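Local structure of probable zinc protease (Pseudomonas aeruginosa, 4NNZ) at residues A[30-35]-A[369-374]; A[184-189]-A[215-220]. The protein probably acts as a metallopeptidase of the M16 family, forming one subunit of a heterodimeric zinc protease. One frame throughout, in Å; residues are numbered along the deposited sequence.

Interaction 1: A[30-35]-A[369-374]; sequences VSQLWY and AQASSI
The indole NE1 of Trp34 donates to the side-chain OE1 of Gln32 at 2.9 Å. OE1 receives it in its carbonyl plane, on a lone pair, and sits close to the plane of the indole. The bond helps fix the rotation of the Gln32 amide, whose carbon and nitrogen press on the helix. Gln32 NE2 lies 3.3 Å from Ala371 CB. Gln32 NE2 is also 3.3 Å from Ser372 OG, which is hydrogen-bonded to Ala368 O one turn earlier. Val30 meets the same methyl: its CG1 is 3.4 Å from Ala371 CB.

Strand 28-35 is an inner strand of the six-stranded mixed sheet, between strands 89-96 and 190-196. Helix 367-379 packs on one face of this sheet, and helix 100-112 covers the other, consistent with the alpha/beta domains of M16 peptidases. The short segments run nearly parallel, 21° apart, with their axes 8.9 Å from each other. Val30, Gln32 and Trp34, every second residue of the strand, start their side chains toward the helix.

Trp34 has CG anti to its carbonyl carbon (chi1 -67°), which carries the indole beside Ser372. Its CZ2 comes within 3.8 Å of Ser372 O, which lies obliquely to the ring.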
# COMPACT_ATOMS: atom_id res chain seq x y z
N VAL A 30 -8.17 -9.88 -35.52
CA VAL A 30 -8.30 -9.59 -34.11
C VAL A 30 -7.77 -8.19 -33.84
O VAL A 30 -6.71 -7.86 -34.27
CB VAL A 30 -7.63 -10.72 -33.27
CG1 VAL A 30 -6.50 -10.27 -32.38
CG2 VAL A 30 -8.66 -11.44 -32.47
N SER A 31 -8.52 -7.40 -33.13
CA SER A 31 -8.07 -6.08 -32.79
C SER A 31 -8.11 -5.90 -31.31
O SER A 31 -9.14 -6.02 -30.73
CB SER A 31 -8.99 -5.07 -33.44
OG SER A 31 -8.37 -3.82 -33.55
N GLN A 32 -7.00 -5.60 -30.66
CA GLN A 32 -7.05 -5.40 -29.22
C GLN A 32 -6.55 -4.06 -28.80
O GLN A 32 -5.59 -3.61 -29.37
CB GLN A 32 -6.21 -6.42 -28.53
CG GLN A 32 -6.12 -7.73 -29.20
CD GLN A 32 -5.66 -8.78 -28.25
OE1 GLN A 32 -4.96 -8.49 -27.32
NE2 GLN A 32 -6.06 -9.98 -28.47
N LEU A 33 -7.14 -3.41 -27.80
CA LEU A 33 -6.42 -2.19 -27.44
C LEU A 33 -5.86 -2.22 -26.03
O LEU A 33 -6.60 -2.41 -25.13
CB LEU A 33 -7.29 -0.98 -27.64
CG LEU A 33 -6.69 0.39 -27.45
CD1 LEU A 33 -5.24 0.42 -27.85
CD2 LEU A 33 -7.43 1.40 -28.25
N TRP A 34 -4.56 -2.01 -25.82
CA TRP A 34 -4.00 -2.18 -24.49
C TRP A 34 -3.53 -0.87 -23.92
O TRP A 34 -2.69 -0.24 -24.47
CB TRP A 34 -2.81 -3.11 -24.55
CG TRP A 34 -3.15 -4.47 -24.90
CD1 TRP A 34 -3.59 -4.90 -26.08
CD2 TRP A 34 -3.09 -5.61 -24.06
NE1 TRP A 34 -3.81 -6.21 -26.04
CE2 TRP A 34 -3.52 -6.68 -24.80
CE3 TRP A 34 -2.73 -5.82 -22.74
CZ2 TRP A 34 -3.59 -7.93 -24.29
CZ3 TRP A 34 -2.80 -7.04 -22.24
CH2 TRP A 34 -3.23 -8.09 -23.00
N TYR A 35 -4.08 -0.49 -22.79
CA TYR A 35 -3.73 0.74 -22.14
C TYR A 35 -2.87 0.41 -20.96
O TYR A 35 -3.15 -0.51 -20.26
CB TYR A 35 -4.95 1.43 -21.62
CG TYR A 35 -5.83 2.09 -22.64
CD1 TYR A 35 -5.55 3.34 -23.13
CD2 TYR A 35 -6.98 1.48 -23.06
CE1 TYR A 35 -6.37 3.93 -24.05
CE2 TYR A 35 -7.80 2.07 -23.97
CZ TYR A 35 -7.49 3.30 -24.45
OH TYR A 35 -8.34 3.85 -25.35
N ALA A 369 -4.32 -15.26 -29.24
CA ALA A 369 -3.23 -15.43 -28.32
C ALA A 369 -2.00 -14.66 -28.71
O ALA A 369 -1.33 -14.13 -27.86
CB ALA A 369 -2.90 -16.90 -28.15
N GLN A 370 -1.69 -14.62 -29.98
CA GLN A 370 -0.53 -13.90 -30.42
C GLN A 370 -0.74 -12.47 -30.15
O GLN A 370 0.16 -11.79 -29.75
CB GLN A 370 -0.28 -14.11 -31.90
CG GLN A 370 0.06 -15.51 -32.29
CD GLN A 370 0.06 -15.71 -33.78
OE1 GLN A 370 1.04 -15.47 -34.45
NE2 GLN A 370 -1.05 -16.15 -34.30
N ALA A 371 -1.93 -11.99 -30.38
CA ALA A 371 -2.26 -10.62 -30.11
C ALA A 371 -2.16 -10.25 -28.65
O ALA A 371 -1.67 -9.22 -28.32
CB ALA A 371 -3.62 -10.28 -30.66
N SER A 372 -2.64 -11.10 -27.78
CA SER A 372 -2.48 -10.90 -26.37
C SER A 372 -1.05 -10.96 -25.88
O SER A 372 -0.68 -10.23 -25.00
CB SER A 372 -3.32 -11.88 -25.63
OG SER A 372 -4.63 -11.66 -25.97
N SER A 373 -0.25 -11.85 -26.44
CA SER A 373 1.13 -11.92 -26.07
C SER A 373 1.81 -10.63 -26.42
O SER A 373 2.62 -10.14 -25.69
CB SER A 373 1.83 -13.04 -26.79
OG SER A 373 1.33 -14.28 -26.41
N ILE A 374 1.44 -10.07 -27.55
CA ILE A 374 2.02 -8.85 -27.99
C ILE A 374 1.60 -7.70 -27.09
O ILE A 374 2.38 -6.85 -26.79
CB ILE A 374 1.66 -8.58 -29.45
CG1 ILE A 374 2.34 -9.59 -30.36
CG2 ILE A 374 2.06 -7.19 -29.87
CD1 ILE A 374 1.73 -9.70 -31.72

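Interaction 2: A[184-189]-A[215-220]; sequences WYAPNN and PWRQLP
Asn188 has its CG between the backbone N and the carbonyl carbon (chi1 47°), while Trp216 swings its CG away from its own backbone N (chi1 -176°). These torsions lay the Asn188 amide over one face of the indole, with the planes 19° apart. Asn188 CG is 3.4 Å from Trp216 CD1.

The contact joins two loops. Residues 184-189 lead from helix 174-184, through an inverse gamma turn centred on Tyr185, into strand 190-196 of the six-stranded sheet. Residues 215-220 follow helix 200-211.

The same amide also grips the backbone of Arg217 twice. Asn188 ND2 donates to Arg217 O at 3.0 Å, and Arg217 N donates to Asn188 OD1 over 3.3 Å in a nearly straight bond. The two bonds fix the rotation of the amide over the ring.

The Arg217 chain bends at chi3, and one face of its guanidinium covers the peptide between Tyr185 and Ala186. Its NE bonds to Glu182 O, near the end of helix 174-184. Leu219 reaches in between Ala186 and the two asparagines; its CD1 is 3.6 Å from Asn188 ND2, and its CD2 is 3.7 Å from Asn189 OD1. Pro220 lies across one face of the Trp184 indole, with a CH-pi contact from Pro220 CD at 3.9 Å to the centroid of the six-membered ring.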
# COMPACT_ATOMS: atom_id res chain seq x y z
N TRP A 184 -4.90 8.86 -18.05
CA TRP A 184 -4.26 7.64 -18.50
C TRP A 184 -4.71 7.05 -19.79
O TRP A 184 -3.99 6.29 -20.38
CB TRP A 184 -4.40 6.59 -17.43
CG TRP A 184 -3.80 6.90 -16.17
CD1 TRP A 184 -4.44 7.17 -15.04
CD2 TRP A 184 -2.42 6.94 -15.86
NE1 TRP A 184 -3.57 7.39 -14.04
CE2 TRP A 184 -2.31 7.25 -14.53
CE3 TRP A 184 -1.27 6.75 -16.59
CZ2 TRP A 184 -1.12 7.36 -13.92
CZ3 TRP A 184 -0.10 6.87 -15.98
CH2 TRP A 184 -0.02 7.18 -14.67
N TYR A 185 -5.91 7.36 -20.22
CA TYR A 185 -6.39 6.81 -21.45
C TYR A 185 -5.96 7.68 -22.58
O TYR A 185 -6.70 8.47 -23.08
CB TYR A 185 -7.89 6.69 -21.41
CG TYR A 185 -8.37 5.37 -20.90
CD1 TYR A 185 -8.03 4.93 -19.65
CD2 TYR A 185 -9.16 4.58 -21.67
CE1 TYR A 185 -8.46 3.71 -19.19
CE2 TYR A 185 -9.59 3.37 -21.21
CZ TYR A 185 -9.23 2.95 -19.97
OH TYR A 185 -9.67 1.76 -19.54
N ALA A 186 -4.71 7.57 -22.94
CA ALA A 186 -4.18 8.43 -23.93
C ALA A 186 -3.38 7.62 -24.92
O ALA A 186 -2.86 6.59 -24.60
CB ALA A 186 -3.32 9.47 -23.28
N PRO A 187 -3.22 8.15 -26.12
CA PRO A 187 -2.61 7.45 -27.23
C PRO A 187 -1.21 7.06 -26.93
O PRO A 187 -0.78 6.02 -27.33
CB PRO A 187 -2.63 8.48 -28.33
CG PRO A 187 -3.65 9.47 -27.93
CD PRO A 187 -4.21 9.10 -26.61
N ASN A 188 -0.52 7.88 -26.18
CA ASN A 188 0.83 7.60 -25.84
C ASN A 188 0.91 6.69 -24.65
O ASN A 188 1.98 6.35 -24.20
CB ASN A 188 1.63 8.87 -25.65
CG ASN A 188 0.93 9.88 -24.78
OD1 ASN A 188 -0.12 10.37 -25.12
ND2 ASN A 188 1.54 10.21 -23.68
N ASN A 189 -0.23 6.29 -24.13
CA ASN A 189 -0.29 5.27 -23.12
C ASN A 189 -0.85 3.97 -23.61
O ASN A 189 -1.19 3.14 -22.84
CB ASN A 189 -1.06 5.74 -21.91
CG ASN A 189 -0.65 5.06 -20.66
OD1 ASN A 189 0.49 4.70 -20.50
ND2 ASN A 189 -1.57 4.85 -19.78
N PRO A 215 -5.07 13.71 -29.77
CA PRO A 215 -3.76 14.27 -29.44
C PRO A 215 -3.08 13.68 -28.24
O PRO A 215 -3.72 13.18 -27.36
CB PRO A 215 -4.07 15.70 -29.16
CG PRO A 215 -5.28 15.61 -28.38
CD PRO A 215 -6.11 14.61 -29.06
N TRP A 216 -1.77 13.77 -28.22
CA TRP A 216 -0.94 13.31 -27.16
C TRP A 216 -1.24 14.08 -25.91
O TRP A 216 -1.57 15.23 -25.97
CB TRP A 216 0.45 13.61 -27.64
CG TRP A 216 1.54 13.19 -26.84
CD1 TRP A 216 2.27 12.10 -27.01
CD2 TRP A 216 2.14 13.92 -25.78
NE1 TRP A 216 3.25 12.05 -26.09
CE2 TRP A 216 3.20 13.17 -25.33
CE3 TRP A 216 1.87 15.12 -25.17
CZ2 TRP A 216 3.98 13.56 -24.29
CZ3 TRP A 216 2.62 15.51 -24.16
CH2 TRP A 216 3.67 14.74 -23.71
N ARG A 217 -1.19 13.42 -24.77
CA ARG A 217 -1.48 14.04 -23.50
C ARG A 217 -0.35 13.72 -22.56
O ARG A 217 0.10 12.62 -22.56
CB ARG A 217 -2.75 13.46 -22.89
CG ARG A 217 -4.01 13.59 -23.70
CD ARG A 217 -5.25 13.54 -22.83
NE ARG A 217 -5.81 12.21 -22.67
CZ ARG A 217 -6.38 11.51 -23.65
NH1 ARG A 217 -5.62 10.96 -24.58
NH2 ARG A 217 -7.70 11.36 -23.70
N GLN A 218 0.08 14.67 -21.74
CA GLN A 218 1.10 14.41 -20.76
C GLN A 218 0.60 13.45 -19.74
O GLN A 218 -0.53 13.50 -19.32
CB GLN A 218 1.54 15.69 -20.09
CG GLN A 218 2.61 15.49 -19.05
CD GLN A 218 3.99 15.58 -19.62
OE1 GLN A 218 4.82 14.75 -19.35
NE2 GLN A 218 4.22 16.59 -20.40
N LEU A 219 1.46 12.55 -19.33
CA LEU A 219 1.05 11.48 -18.51
C LEU A 219 1.54 11.75 -17.15
O LEU A 219 2.47 12.48 -16.97
CB LEU A 219 1.65 10.19 -19.01
CG LEU A 219 0.74 9.18 -19.64
CD1 LEU A 219 -0.25 9.87 -20.52
CD2 LEU A 219 1.56 8.22 -20.46
N PRO A 220 0.96 11.10 -16.18
CA PRO A 220 1.51 11.12 -14.84
C PRO A 220 2.72 10.25 -14.79
O PRO A 220 2.98 9.53 -15.71
CB PRO A 220 0.40 10.54 -14.02
CG PRO A 220 -0.81 10.92 -14.74
CD PRO A 220 -0.46 10.79 -16.17

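Overall arrangement
After strands 7-11 and 17-22 the chain forms strand 28-35, the strand half of interaction 1. It then passes through strands 80-84 and 89-96 and several helices to residues 184-189. After strand 190-196 and helix 200-211 it returns at 215-220, and interaction 2 closes a short loop with 25 residues between its segments. Interaction 1 closes only at helix 367-379, after 333 intervening residues, and that long loop contains all of interaction 2. The long closure ties the first sheet to a late helix. The short one joins two loops at one end of that sheet. The centres lie about 19 Å apart, and Tyr35 stacks on Tyr185 where the contacts meet.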